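Local coordinates for testis-expressed protein 101 (Mus musculus, PDB 7BPS) that controls the binding of sperm to the zona pellucida and the migration of spermatozoa into the oviduct, probably acting through the adhesion molecule ADAM3, at residues L43-D48 with L79-Y84; Q72-P77 with C165-G170; T117-T122 with S134-N139; I169-M174 with C189-F194. All coordinates share one frame; numbering follows the deposited sequence.

Contact 1 (L43-D48 with L79-Y84); sequences LLIKAD and LVAISY
Leu-44 pairs with Ile-82 and Lys-46 with Val-80 as hydrogen-bonded pairs of two antiparallel strands, whose short axes approach to 4.7 Å. Each pair makes two bonds, and the straightest, from Leu-44 N to Ile-82 O, spans 2.9 Å at 164°. Between them Ile-45 and Ala-81 form a non-hydrogen-bonded pair, where Ile-45 CA closes on Val-80 O at 3.3 Å as a CA-H...O contact. Leu-43 has CG anti to its backbone nitrogen (chi1 179°), and its CD1 branch lies 3.4 Å from Ile-82 O. The same CD1 also touches Ser-83 CB, whose neighbouring hydroxyl is hydrogen-bonded to Tyr-73 OH. This is the strand pairing of a Ly6/uPAR three-finger domain: strand 37-46 lies between strands 52-61 and 80-88, joined to both by backbone bonds. Leu-43, Ile-45, Ala-81 and Ser-83 share one face, and the first two reach Phe-151 and Leu-149 of the second domain. The other face carries Leu-44, Lys-46 and Val-80 against Trp-103. Past the last bridge, the CD2 branch of Leu-79 presses on Ala-47 CB at 3.4 Å. Lys-46, extended until it bends at chi4, donates from NZ to Ala-47 O, a hydrogen bond of 3.2 Å, and weakly to Thr-50 O.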
loop_
_atom_site.group_PDB
_atom_site.type_symbol
_atom_site.label_atom_id
_atom_site.label_comp_id
_atom_site.label_asym_id
_atom_site.label_seq_id
_atom_site.Cartn_x
_atom_site.Cartn_y
_atom_site.Cartn_z
ATOM N N LEU A 43 2.759 -2.248 0.705
ATOM C CA LEU A 43 1.453 -1.773 0.192
ATOM C C LEU A 43 1.740 -0.800 -0.948
ATOM O O LEU A 43 2.590 0.081 -0.762
ATOM C CB LEU A 43 0.686 -1.090 1.326
ATOM C CG LEU A 43 -0.677 -0.508 0.966
ATOM C CD1 LEU A 43 -1.604 -1.527 0.350
ATOM C CD2 LEU A 43 -1.330 0.079 2.194
ATOM N N LEU A 44 1.048 -0.959 -2.078
ATOM C CA LEU A 44 1.220 -0.114 -3.289
ATOM C C LEU A 44 -0.123 0.497 -3.627
ATOM O O LEU A 44 -1.094 -0.246 -3.717
ATOM C CB LEU A 44 1.748 -0.967 -4.449
ATOM C CG LEU A 44 3.119 -1.596 -4.202
ATOM C CD1 LEU A 44 3.003 -3.038 -3.722
ATOM C CD2 LEU A 44 3.985 -1.529 -5.438
ATOM N N ILE A 45 -0.178 1.810 -3.780
ATOM C CA ILE A 45 -1.441 2.549 -4.084
ATOM C C ILE A 45 -1.191 3.498 -5.257
ATOM O O ILE A 45 -0.190 4.243 -5.231
ATOM C CB ILE A 45 -1.950 3.295 -2.850
ATOM C CG1 ILE A 45 -2.095 2.360 -1.648
ATOM C CG2 ILE A 45 -3.246 3.993 -3.174
ATOM C CD1 ILE A 45 -2.161 3.067 -0.319
ATOM N N LYS A 46 -2.115 3.474 -6.209
ATOM C CA LYS A 46 -2.024 4.149 -7.519
ATOM C C LYS A 46 -3.408 4.703 -7.850
ATOM O O LYS A 46 -4.412 4.028 -7.539
ATOM C CB LYS A 46 -1.605 3.087 -8.527
ATOM C CG LYS A 46 -1.090 3.592 -9.856
ATOM C CD LYS A 46 -1.127 2.530 -10.924
ATOM C CE LYS A 46 -0.467 3.019 -12.193
ATOM N NZ LYS A 46 -1.111 4.253 -12.701
ATOM N N ALA A 47 -3.476 5.883 -8.450
ATOM C CA ALA A 47 -4.686 6.325 -9.171
ATOM C C ALA A 47 -4.399 6.226 -10.668
ATOM O O ALA A 47 -3.280 5.969 -11.033
ATOM C CB ALA A 47 -5.117 7.713 -8.751
ATOM N N ASP A 48 -5.418 6.412 -11.494
ATOM C CA ASP A 48 -5.274 6.403 -12.963
ATOM C C ASP A 48 -4.206 7.424 -13.352
ATOM O O ASP A 48 -4.323 8.572 -12.940
ATOM C CB ASP A 48 -6.607 6.763 -13.614
ATOM C CG ASP A 48 -6.586 6.608 -15.120
ATOM O OD1 ASP A 48 -5.667 5.937 -15.627
ATOM O OD2 ASP A 48 -7.507 7.119 -15.738
ATOM N N LEU A 79 -8.476 3.698 -9.148
ATOM C CA LEU A 79 -7.668 3.430 -7.934
ATOM C C LEU A 79 -7.350 1.935 -7.856
ATOM O O LEU A 79 -8.244 1.095 -8.150
ATOM C CB LEU A 79 -8.444 3.893 -6.698
ATOM C CG LEU A 79 -8.892 5.346 -6.703
ATOM C CD1 LEU A 79 -9.460 5.720 -5.325
ATOM C CD2 LEU A 79 -7.768 6.292 -7.137
ATOM N N VAL A 80 -6.125 1.626 -7.462
ATOM C CA VAL A 80 -5.620 0.244 -7.239
ATOM C C VAL A 80 -4.855 0.269 -5.918
ATOM O O VAL A 80 -3.938 1.148 -5.768
ATOM C CB VAL A 80 -4.695 -0.216 -8.377
ATOM C CG1 VAL A 80 -4.217 -1.643 -8.157
ATOM C CG2 VAL A 80 -5.359 -0.060 -9.729
ATOM N N ALA A 81 -5.189 -0.644 -5.006
ATOM C CA ALA A 81 -4.431 -0.864 -3.763
ATOM C C ALA A 81 -4.150 -2.360 -3.650
ATOM O O ALA A 81 -5.102 -3.146 -3.770
ATOM C CB ALA A 81 -5.191 -0.285 -2.594
ATOM N N ILE A 82 -2.879 -2.731 -3.472
ATOM C CA ILE A 82 -2.408 -4.143 -3.420
ATOM C C ILE A 82 -1.350 -4.283 -2.322
ATOM O O ILE A 82 -0.498 -3.386 -2.212
ATOM C CB ILE A 82 -1.830 -4.551 -4.781
ATOM C CG1 ILE A 82 -2.948 -4.776 -5.799
ATOM C CG2 ILE A 82 -0.927 -5.768 -4.636
ATOM C CD1 ILE A 82 -2.454 -5.042 -7.223
ATOM N N SER A 83 -1.362 -5.386 -1.567
ATOM C CA SER A 83 -0.315 -5.659 -0.552
ATOM C C SER A 83 0.227 -7.076 -0.694
ATOM O O SER A 83 -0.515 -7.976 -1.130
ATOM C CB SER A 83 -0.787 -5.368 0.855
ATOM O OG SER A 83 -1.751 -6.307 1.265
ATOM N N TYR A 84 1.500 -7.224 -0.356
ATOM C CA TYR A 84 2.194 -8.508 -0.112
ATOM C C TYR A 84 2.788 -8.489 1.293
ATOM O O TYR A 84 3.480 -7.513 1.608
ATOM C CB TYR A 84 3.302 -8.692 -1.137
ATOM C CG TYR A 84 4.297 -9.763 -0.788
ATOM C CD1 TYR A 84 4.111 -11.088 -1.158
ATOM C CD2 TYR A 84 5.428 -9.439 -0.076
ATOM C CE1 TYR A 84 5.055 -12.053 -0.852
ATOM C CE2 TYR A 84 6.369 -10.391 0.249
ATOM C CZ TYR A 84 6.191 -11.699 -0.147
ATOM O OH TYR A 84 7.152 -12.603 0.188
#

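Contact 2 (Q72-P77 with C165-G170); sequences QYTAPP and CTTTIG
Thr-167 OG1 donates to Ala-75 O across 2.7 Å, a direct hydrogen bond from a loop of the second Ly6/uPAR domain to one in the first. The donor lies 18° out of the carbonyl plane. With OG1 set between its backbone nitrogen and carbonyl carbon (chi1 54°), Thr-167 turns the hydroxyl to Ala-75 while its methyl CG2 lies 3.7 Å from Pro-77 CD, the two side chains crossing at about a right angle. Thr-74 adds its methyl, CG2, which sits 3.6 Å from Thr-166 OG1, and its hydroxyl is held by Leu-173 O. Water carries the polar link further. One molecule accepts from Ala-75 N and donates to Thr-167 OG1 at 2.6 Å; another accepts from Thr-167 N and can donate to Pro-77 O, 2.8 Å away. In the next shell, Thr-166 OG1 accepts from Thr-168 N at 3.2 Å, closing an ST turn that shapes the loop presenting Thr-167. A cis peptide before Pro-77 bends the opposing loop, and a classic beta bulge at Tyr-73 and Thr-74, both facing Ala-81, precedes it. The 72-77 loop connects strands 68-72 and 80-88; 165-170 runs into a loop from its short strand 165-166, which pairs with strand 143-152.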
loop_
_atom_site.group_PDB
_atom_site.type_symbol
_atom_site.label_atom_id
_atom_site.label_comp_id
_atom_site.label_asym_id
_atom_site.label_seq_id
_atom_site.Cartn_x
_atom_site.Cartn_y
_atom_site.Cartn_z
ATOM N N GLN A 72 -5.526 -7.753 -3.101
ATOM C CA GLN A 72 -5.995 -6.609 -3.908
ATOM C C GLN A 72 -7.219 -6.023 -3.205
ATOM O O GLN A 72 -8.291 -6.676 -3.193
ATOM C CB GLN A 72 -6.288 -7.050 -5.340
ATOM C CG GLN A 72 -6.804 -5.908 -6.186
ATOM C CD GLN A 72 -6.747 -6.219 -7.652
ATOM O OE1 GLN A 72 -5.828 -5.793 -8.357
ATOM N NE2 GLN A 72 -7.776 -6.926 -8.109
ATOM N N TYR A 73 -7.068 -4.847 -2.610
ATOM C CA TYR A 73 -8.139 -4.202 -1.805
ATOM C C TYR A 73 -9.168 -3.647 -2.780
ATOM O O TYR A 73 -10.355 -3.866 -2.613
ATOM C CB TYR A 73 -7.550 -3.135 -0.876
ATOM C CG TYR A 73 -6.501 -3.679 0.056
ATOM C CD1 TYR A 73 -6.849 -4.086 1.332
ATOM C CD2 TYR A 73 -5.178 -3.814 -0.325
ATOM C CE1 TYR A 73 -5.917 -4.628 2.198
ATOM C CE2 TYR A 73 -4.235 -4.359 0.532
ATOM C CZ TYR A 73 -4.604 -4.754 1.806
ATOM O OH TYR A 73 -3.727 -5.316 2.694
ATOM N N THR A 74 -8.675 -2.973 -3.808
ATOM C CA THR A 74 -9.487 -2.275 -4.821
ATOM C C THR A 74 -8.875 -2.562 -6.195
ATOM O O THR A 74 -7.650 -2.501 -6.325
ATOM C CB THR A 74 -9.573 -0.773 -4.521
ATOM O OG1 THR A 74 -10.227 -0.510 -3.274
ATOM C CG2 THR A 74 -10.297 -0.038 -5.627
ATOM N N ALA A 75 -9.708 -2.887 -7.175
ATOM C CA ALA A 75 -9.280 -3.331 -8.519
ATOM C C ALA A 75 -9.426 -2.193 -9.512
ATOM O O ALA A 75 -10.276 -1.316 -9.358
ATOM C CB ALA A 75 -10.102 -4.514 -8.951
ATOM N N PRO A 76 -8.589 -2.179 -10.567
ATOM C CA PRO A 76 -8.765 -1.239 -11.671
ATOM C C PRO A 76 -10.102 -1.537 -12.348
ATOM O O PRO A 76 -10.706 -2.581 -12.113
ATOM C CB PRO A 76 -7.551 -1.503 -12.566
ATOM C CG PRO A 76 -7.169 -2.944 -12.270
ATOM C CD PRO A 76 -7.486 -3.122 -10.799
ATOM N N PRO A 77 -10.656 -0.627 -13.163
ATOM C CA PRO A 77 -10.004 0.647 -13.478
ATOM C C PRO A 77 -10.050 1.696 -12.358
ATOM O O PRO A 77 -10.916 1.638 -11.522
ATOM C CB PRO A 77 -10.801 1.168 -14.686
ATOM C CG PRO A 77 -12.168 0.497 -14.579
ATOM C CD PRO A 77 -11.943 -0.811 -13.855
ATOM N N CYS A 165 -11.429 8.426 -10.049
ATOM C CA CYS A 165 -12.427 7.416 -10.450
ATOM C C CYS A 165 -12.053 6.082 -9.806
ATOM O O CYS A 165 -10.855 5.714 -9.805
ATOM C CB CYS A 165 -12.518 7.275 -11.958
ATOM S SG CYS A 165 -12.583 8.852 -12.840
ATOM N N THR A 166 -13.040 5.367 -9.249
ATOM C CA THR A 166 -12.750 4.054 -8.629
ATOM C C THR A 166 -13.934 3.109 -8.817
ATOM O O THR A 166 -15.039 3.600 -9.076
ATOM C CB THR A 166 -12.361 4.262 -7.165
ATOM O OG1 THR A 166 -11.949 3.007 -6.627
ATOM C CG2 THR A 166 -13.489 4.840 -6.354
ATOM N N THR A 167 -13.661 1.809 -8.712
ATOM C CA THR A 167 -14.642 0.694 -8.658
ATOM C C THR A 167 -15.187 0.538 -7.238
ATOM O O THR A 167 -16.283 -0.044 -7.090
ATOM C CB THR A 167 -13.966 -0.599 -9.119
ATOM O OG1 THR A 167 -12.778 -0.811 -8.354
ATOM C CG2 THR A 167 -13.618 -0.556 -10.588
ATOM N N THR A 168 -14.465 1.008 -6.214
ATOM C CA THR A 168 -14.890 0.765 -4.809
ATOM C C THR A 168 -16.116 1.644 -4.506
ATOM O O THR A 168 -16.385 2.618 -5.237
ATOM C CB THR A 168 -13.721 0.888 -3.815
ATOM O OG1 THR A 168 -14.185 0.286 -2.605
ATOM C CG2 THR A 168 -13.272 2.317 -3.577
ATOM N N ILE A 169 -16.867 1.260 -3.486
ATOM C CA ILE A 169 -18.181 1.871 -3.143
ATOM C C ILE A 169 -18.060 2.453 -1.744
ATOM O O ILE A 169 -17.706 1.689 -0.823
ATOM C CB ILE A 169 -19.292 0.814 -3.237
ATOM C CG1 ILE A 169 -19.424 0.308 -4.674
ATOM C CG2 ILE A 169 -20.604 1.369 -2.694
ATOM C CD1 ILE A 169 -20.165 -0.972 -4.801
ATOM N N GLY A 170 -18.313 3.754 -1.611
ATOM C CA GLY A 170 -18.052 4.518 -0.375
ATOM C C GLY A 170 -16.575 4.561 -0.038
ATOM O O GLY A 170 -15.743 4.492 -0.968
HETATM O O HOH W 1 -12.412 -2.765 -6.610
HETATM O O HOH W 2 -10.686 1.810 -8.781
#

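Contact 3 (T117-T122 with S134-N139); sequences TRHCPT and SMPCAN. With SO4 (sulfate ion), chain H.
The His-119 imidazole leans obliquely against Pro-136, with its CD2 3.8 Å from Pro-136 CB, while Ser-134 OG reaches His-119 CB on the same face of the hairpin. With CG anti to the carbonyl carbon (chi1 -53°) and the ring turned by chi2 of 71°, ND1 faces a sulfate, probably from the crystallisation liquor. His-119 N donates to sulfate O4 at 2.6 Å and ND1 makes a weak bond to O2; the Arg-118 guanidinium has O4 in plane at its edge. Away from that face, Thr-122 and Met-135 cross at about a right angle, the methyl CG2 of Thr-122 meeting Met-135 SD at 3.5 Å. Thr-122 OG1 donates to Cys-120 O, which also accepts from Met-135 N at 2.9 Å. The two donors reach that oxygen from opposite faces of its carbonyl plane. Cys-137 N donates to Arg-118 O at 2.7 Å, nearly straight at 173°. The SG atoms of Cys-120 and Cys-137 come within 3.2 Å without bonding: each belongs to a different disulfide, with Cys-144 and Cys-165 respectively. This antiparallel hairpin, strands 119-126 and 134-136, opens the second Ly6/uPAR domain. Those disulfides tie it to strands 143-152 and 165-166, and strand 119-126 pairs further with strand 158-163.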
loop_
_atom_site.group_PDB
_atom_site.type_symbol
_atom_site.label_atom_id
_atom_site.label_comp_id
_atom_site.label_asym_id
_atom_site.label_seq_id
_atom_site.Cartn_x
_atom_site.Cartn_y
_atom_site.Cartn_z
ATOM N N THR A 117 -19.715 10.799 -20.227
ATOM C CA THR A 117 -18.634 10.163 -19.416
ATOM C C THR A 117 -18.386 11.037 -18.161
ATOM O O THR A 117 -18.563 12.269 -18.196
ATOM C CB THR A 117 -17.409 9.725 -20.264
ATOM O OG1 THR A 117 -16.189 10.098 -19.609
ATOM C CG2 THR A 117 -17.380 10.244 -21.692
ATOM N N ARG A 118 -18.053 10.385 -17.049
ATOM C CA ARG A 118 -17.782 11.026 -15.743
ATOM C C ARG A 118 -16.310 11.420 -15.695
ATOM O O ARG A 118 -15.501 10.810 -16.403
ATOM C CB ARG A 118 -18.210 10.076 -14.620
ATOM C CG ARG A 118 -19.637 9.560 -14.781
ATOM C CD ARG A 118 -20.685 10.658 -14.927
ATOM N NE ARG A 118 -21.794 10.447 -14.003
ATOM C CZ ARG A 118 -22.041 11.169 -12.903
ATOM N NH1 ARG A 118 -21.270 12.198 -12.576
ATOM N NH2 ARG A 118 -23.082 10.857 -12.144
ATOM N N HIS A 119 -16.004 12.434 -14.888
ATOM C CA HIS A 119 -14.649 12.971 -14.605
ATOM C C HIS A 119 -14.477 13.111 -13.081
ATOM O O HIS A 119 -15.465 13.356 -12.396
ATOM C CB HIS A 119 -14.446 14.291 -15.359
ATOM C CG HIS A 119 -14.734 14.177 -16.821
ATOM N ND1 HIS A 119 -16.027 14.013 -17.316
ATOM C CD2 HIS A 119 -13.914 14.183 -17.898
ATOM C CE1 HIS A 119 -15.979 13.934 -18.633
ATOM N NE2 HIS A 119 -14.698 14.054 -19.015
ATOM N N CYS A 120 -13.271 12.878 -12.567
ATOM C CA CYS A 120 -12.928 12.989 -11.131
ATOM C C CYS A 120 -11.537 13.590 -10.996
ATOM O O CYS A 120 -10.608 13.240 -11.744
ATOM C CB CYS A 120 -12.899 11.650 -10.410
ATOM S SG CYS A 120 -14.375 10.640 -10.616
ATOM N N PRO A 121 -11.373 14.502 -10.012
ATOM C CA PRO A 121 -10.057 14.960 -9.592
ATOM C C PRO A 121 -9.261 13.715 -9.205
ATOM O O PRO A 121 -9.794 12.843 -8.509
ATOM C CB PRO A 121 -10.329 15.861 -8.376
ATOM C CG PRO A 121 -11.792 16.245 -8.501
ATOM C CD PRO A 121 -12.467 15.112 -9.236
ATOM N N THR A 122 -8.025 13.641 -9.684
ATOM C CA THR A 122 -7.198 12.419 -9.616
ATOM C C THR A 122 -5.814 12.770 -9.066
ATOM O O THR A 122 -5.154 13.640 -9.639
ATOM C CB THR A 122 -7.095 11.770 -11.005
ATOM O OG1 THR A 122 -8.430 11.512 -11.487
ATOM C CG2 THR A 122 -6.232 10.523 -10.992
ATOM N N SER A 134 -8.546 16.865 -13.263
ATOM C CA SER A 134 -9.748 16.069 -13.607
ATOM C C SER A 134 -9.390 15.047 -14.703
ATOM O O SER A 134 -8.675 15.395 -15.655
ATOM C CB SER A 134 -10.858 16.998 -13.990
ATOM O OG SER A 134 -12.033 16.278 -14.287
ATOM N N MET A 135 -9.792 13.794 -14.524
ATOM C CA MET A 135 -9.603 12.709 -15.528
ATOM C C MET A 135 -10.937 12.035 -15.813
ATOM O O MET A 135 -11.797 11.914 -14.939
ATOM C CB MET A 135 -8.621 11.644 -15.054
ATOM C CG MET A 135 -7.258 12.189 -14.768
ATOM S SD MET A 135 -6.102 10.869 -14.429
ATOM C CE MET A 135 -5.349 10.614 -16.029
ATOM N N PRO A 136 -11.157 11.589 -17.066
ATOM C CA PRO A 136 -12.367 10.859 -17.406
ATOM C C PRO A 136 -12.300 9.462 -16.779
ATOM O O PRO A 136 -11.245 8.864 -16.725
ATOM C CB PRO A 136 -12.353 10.850 -18.946
ATOM C CG PRO A 136 -10.903 10.948 -19.310
ATOM C CD PRO A 136 -10.251 11.763 -18.210
ATOM N N CYS A 137 -13.431 9.005 -16.264
ATOM C CA CYS A 137 -13.599 7.685 -15.615
ATOM C C CYS A 137 -13.887 6.613 -16.667
ATOM O O CYS A 137 -14.749 6.841 -17.511
ATOM C CB CYS A 137 -14.750 7.754 -14.628
ATOM S SG CYS A 137 -14.538 9.071 -13.395
ATOM N N ALA A 138 -13.219 5.466 -16.583
ATOM C CA ALA A 138 -13.449 4.296 -17.456
ATOM C C ALA A 138 -14.802 3.669 -17.121
ATOM O O ALA A 138 -15.309 3.904 -15.999
ATOM C CB ALA A 138 -12.347 3.283 -17.273
ATOM N N ASN A 139 -15.336 2.885 -18.063
ATOM C CA ASN A 139 -16.513 2.009 -17.842
ATOM C C ASN A 139 -16.205 1.098 -16.647
ATOM O O ASN A 139 -15.123 0.509 -16.594
ATOM C CB ASN A 139 -16.877 1.199 -19.096
ATOM C CG ASN A 139 -18.349 0.848 -19.163
ATOM O OD1 ASN A 139 -19.186 1.680 -18.830
ATOM N ND2 ASN A 139 -18.686 -0.354 -19.616
HETATM S S SO4 H . -18.643 14.989 -14.623
HETATM O O1 SO4 H . -19.942 14.549 -15.089
HETATM O O2 SO4 H . -17.857 15.452 -15.743
HETATM O O3 SO4 H . -18.815 16.072 -13.696
HETATM O O4 SO4 H . -17.980 13.888 -13.948
#

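Contact 4 (I169-M174 with C189-F194); sequences IGCRLM and CSYQSF
Tyr-191 turns its ring into the space between its own backbone nitrogen and carbonyl carbon (chi1 68°), bringing one face against Gly-170, while Cys-171, with SG anti to its carbonyl carbon, sends its sulfur to Cys-189. The result is one of the disulfides of the second Ly6/uPAR domain, fastening the loop after strand 165-166 to strand 183-193. Cys-171 SG and Cys-189 SG are 2.1 Å apart, and the bridge has a chi3 of -81°. No hydrogen bond joins the two segments, so the covalent link and the ring carry the contact. Gly-170, with positive phi, lays its CA directly on the aromatic face. Beside this, Cys-171 SG makes an oblique sulfur-aromatic contact with the same ring, 4.2 Å from Tyr-191 CD1. Cys-171 is the centre of an inverse gamma turn, and the weak bond from Arg-172 NE to Ile-169 O spans 2.9 Å. Leu-173 N and Met-174 N are bound by the carboxylate of Glu-187 on strand 183-193. A protein-attached glycan lies near Ile-169, Arg-172, Tyr-191 and Ser-193. Over the ring, the CH-pi contact is almost perfectly centred, with Gly-170 CA 3.5 Å from the Tyr-191 centroid and 5° off the normal.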
loop_
_atom_site.group_PDB
_atom_site.type_symbol
_atom_site.label_atom_id
_atom_site.label_comp_id
_atom_site.label_asym_id
_atom_site.label_seq_id
_atom_site.Cartn_x
_atom_site.Cartn_y
_atom_site.Cartn_z
ATOM N N ILE A 169 -16.867 1.260 -3.486
ATOM C CA ILE A 169 -18.181 1.871 -3.143
ATOM C C ILE A 169 -18.060 2.453 -1.744
ATOM O O ILE A 169 -17.706 1.689 -0.823
ATOM C CB ILE A 169 -19.292 0.814 -3.237
ATOM C CG1 ILE A 169 -19.424 0.308 -4.674
ATOM C CG2 ILE A 169 -20.604 1.369 -2.694
ATOM C CD1 ILE A 169 -20.165 -0.972 -4.801
ATOM N N GLY A 170 -18.313 3.754 -1.611
ATOM C CA GLY A 170 -18.052 4.518 -0.375
ATOM C C GLY A 170 -16.575 4.561 -0.038
ATOM O O GLY A 170 -15.743 4.492 -0.968
ATOM N N CYS A 171 -16.260 4.671 1.252
ATOM C CA CYS A 171 -14.887 4.904 1.745
ATOM C C CYS A 171 -14.183 3.557 1.944
ATOM O O CYS A 171 -13.785 3.274 3.088
ATOM C CB CYS A 171 -14.912 5.723 3.028
ATOM S SG CYS A 171 -15.641 7.360 2.807
ATOM N N ARG A 172 -13.969 2.805 0.855
ATOM C CA ARG A 172 -13.540 1.377 0.915
ATOM C C ARG A 172 -12.405 1.109 -0.072
ATOM O O ARG A 172 -12.302 -0.017 -0.594
ATOM C CB ARG A 172 -14.762 0.486 0.676
ATOM C CG ARG A 172 -15.815 0.626 1.760
ATOM C CD ARG A 172 -16.736 -0.585 1.866
ATOM N NE ARG A 172 -18.008 -0.248 1.255
ATOM C CZ ARG A 172 -19.164 -0.118 1.887
ATOM N NH1 ARG A 172 -19.251 -0.365 3.177
ATOM N NH2 ARG A 172 -20.241 0.222 1.207
ATOM N N LEU A 173 -11.554 2.106 -0.301
ATOM C CA LEU A 173 -10.272 1.912 -1.013
ATOM C C LEU A 173 -9.528 0.745 -0.351
ATOM O O LEU A 173 -8.990 -0.112 -1.087
ATOM C CB LEU A 173 -9.455 3.209 -0.978
ATOM C CG LEU A 173 -8.074 3.124 -1.634
ATOM C CD1 LEU A 173 -8.175 2.640 -3.077
ATOM C CD2 LEU A 173 -7.358 4.454 -1.575
ATOM N N MET A 174 -9.488 0.701 0.983
ATOM C CA MET A 174 -8.723 -0.349 1.696
ATOM C C MET A 174 -9.675 -1.486 2.119
ATOM O O MET A 174 -9.310 -2.291 2.990
ATOM C CB MET A 174 -7.971 0.243 2.890
ATOM C CG MET A 174 -6.786 1.071 2.491
ATOM S SD MET A 174 -5.611 0.146 1.460
ATOM C CE MET A 174 -4.946 -1.017 2.647
ATOM N N CYS A 189 -13.081 9.456 3.820
ATOM C CA CYS A 189 -13.248 9.924 2.429
ATOM C C CYS A 189 -14.518 10.746 2.263
ATOM O O CYS A 189 -15.417 10.681 3.142
ATOM C CB CYS A 189 -13.227 8.737 1.468
ATOM S SG CYS A 189 -14.859 8.099 1.019
ATOM N N SER A 190 -14.548 11.485 1.160
ATOM C CA SER A 190 -15.763 11.867 0.405
ATOM C C SER A 190 -15.846 11.020 -0.861
ATOM O O SER A 190 -14.779 10.649 -1.447
ATOM C CB SER A 190 -15.710 13.305 0.012
ATOM O OG SER A 190 -15.571 14.090 1.149
ATOM N N TYR A 191 -17.061 10.831 -1.337
ATOM C CA TYR A 191 -17.336 10.111 -2.595
ATOM C C TYR A 191 -18.622 10.666 -3.183
ATOM O O TYR A 191 -19.469 11.172 -2.457
ATOM C CB TYR A 191 -17.374 8.603 -2.356
ATOM C CG TYR A 191 -18.539 8.125 -1.532
ATOM C CD1 TYR A 191 -18.509 8.176 -0.142
ATOM C CD2 TYR A 191 -19.663 7.589 -2.150
ATOM C CE1 TYR A 191 -19.577 7.726 0.618
ATOM C CE2 TYR A 191 -20.730 7.120 -1.405
ATOM C CZ TYR A 191 -20.673 7.171 -0.023
ATOM O OH TYR A 191 -21.713 6.705 0.702
ATOM N N GLN A 192 -18.714 10.599 -4.505
ATOM C CA GLN A 192 -19.902 11.006 -5.283
ATOM C C GLN A 192 -20.201 9.837 -6.210
ATOM O O GLN A 192 -19.430 9.691 -7.175
ATOM C CB GLN A 192 -19.601 12.304 -6.044
ATOM C CG GLN A 192 -19.173 13.472 -5.168
ATOM C CD GLN A 192 -17.708 13.472 -4.828
ATOM O OE1 GLN A 192 -17.349 13.563 -3.656
ATOM N NE2 GLN A 192 -16.865 13.392 -5.849
ATOM N N SER A 193 -21.197 9.011 -5.867
ATOM C CA SER A 193 -21.681 7.861 -6.679
ATOM C C SER A 193 -22.231 8.382 -7.993
ATOM O O SER A 193 -22.788 9.472 -7.969
ATOM C CB SER A 193 -22.756 7.051 -6.015
ATOM O OG SER A 193 -22.449 6.852 -4.649
ATOM N N PHE A 194 -22.090 7.575 -9.038
ATOM C CA PHE A 194 -22.813 7.679 -10.321
ATOM C C PHE A 194 -24.080 6.811 -10.195
ATOM O O PHE A 194 -25.164 7.293 -10.511
ATOM C CB PHE A 194 -21.912 7.213 -11.471
ATOM C CG PHE A 194 -20.470 7.669 -11.464
ATOM C CD1 PHE A 194 -20.094 8.877 -10.900
ATOM C CD2 PHE A 194 -19.479 6.877 -12.037
ATOM C CE1 PHE A 194 -18.767 9.286 -10.907
ATOM C CE2 PHE A 194 -18.149 7.279 -12.036
ATOM C CZ PHE A 194 -17.796 8.480 -11.466
#

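From the N terminus, contact 1 comes first, joining strand 37-46 to strand 80-88 within the first Ly6/uPAR domain. Contact 2 starts at 72-77, before contact 1 has closed, and reaches ahead to 165-170, so the two cross; it ties the domains together. Contact 3 falls wholly within that long span, closing the short hairpin that starts the second domain, and Cys-137 with Cys-165 bonds it to contact 2. Contact 4 begins where contact 2 ends, sharing Ile-169 and Gly-170, and fastens their loop to the last strand. Leu-173 and Met-174 then return to contact 1, packing on Leu-79, Leu-43 and Ala-81, while Phe-194 packs on Arg-118 of contact 3.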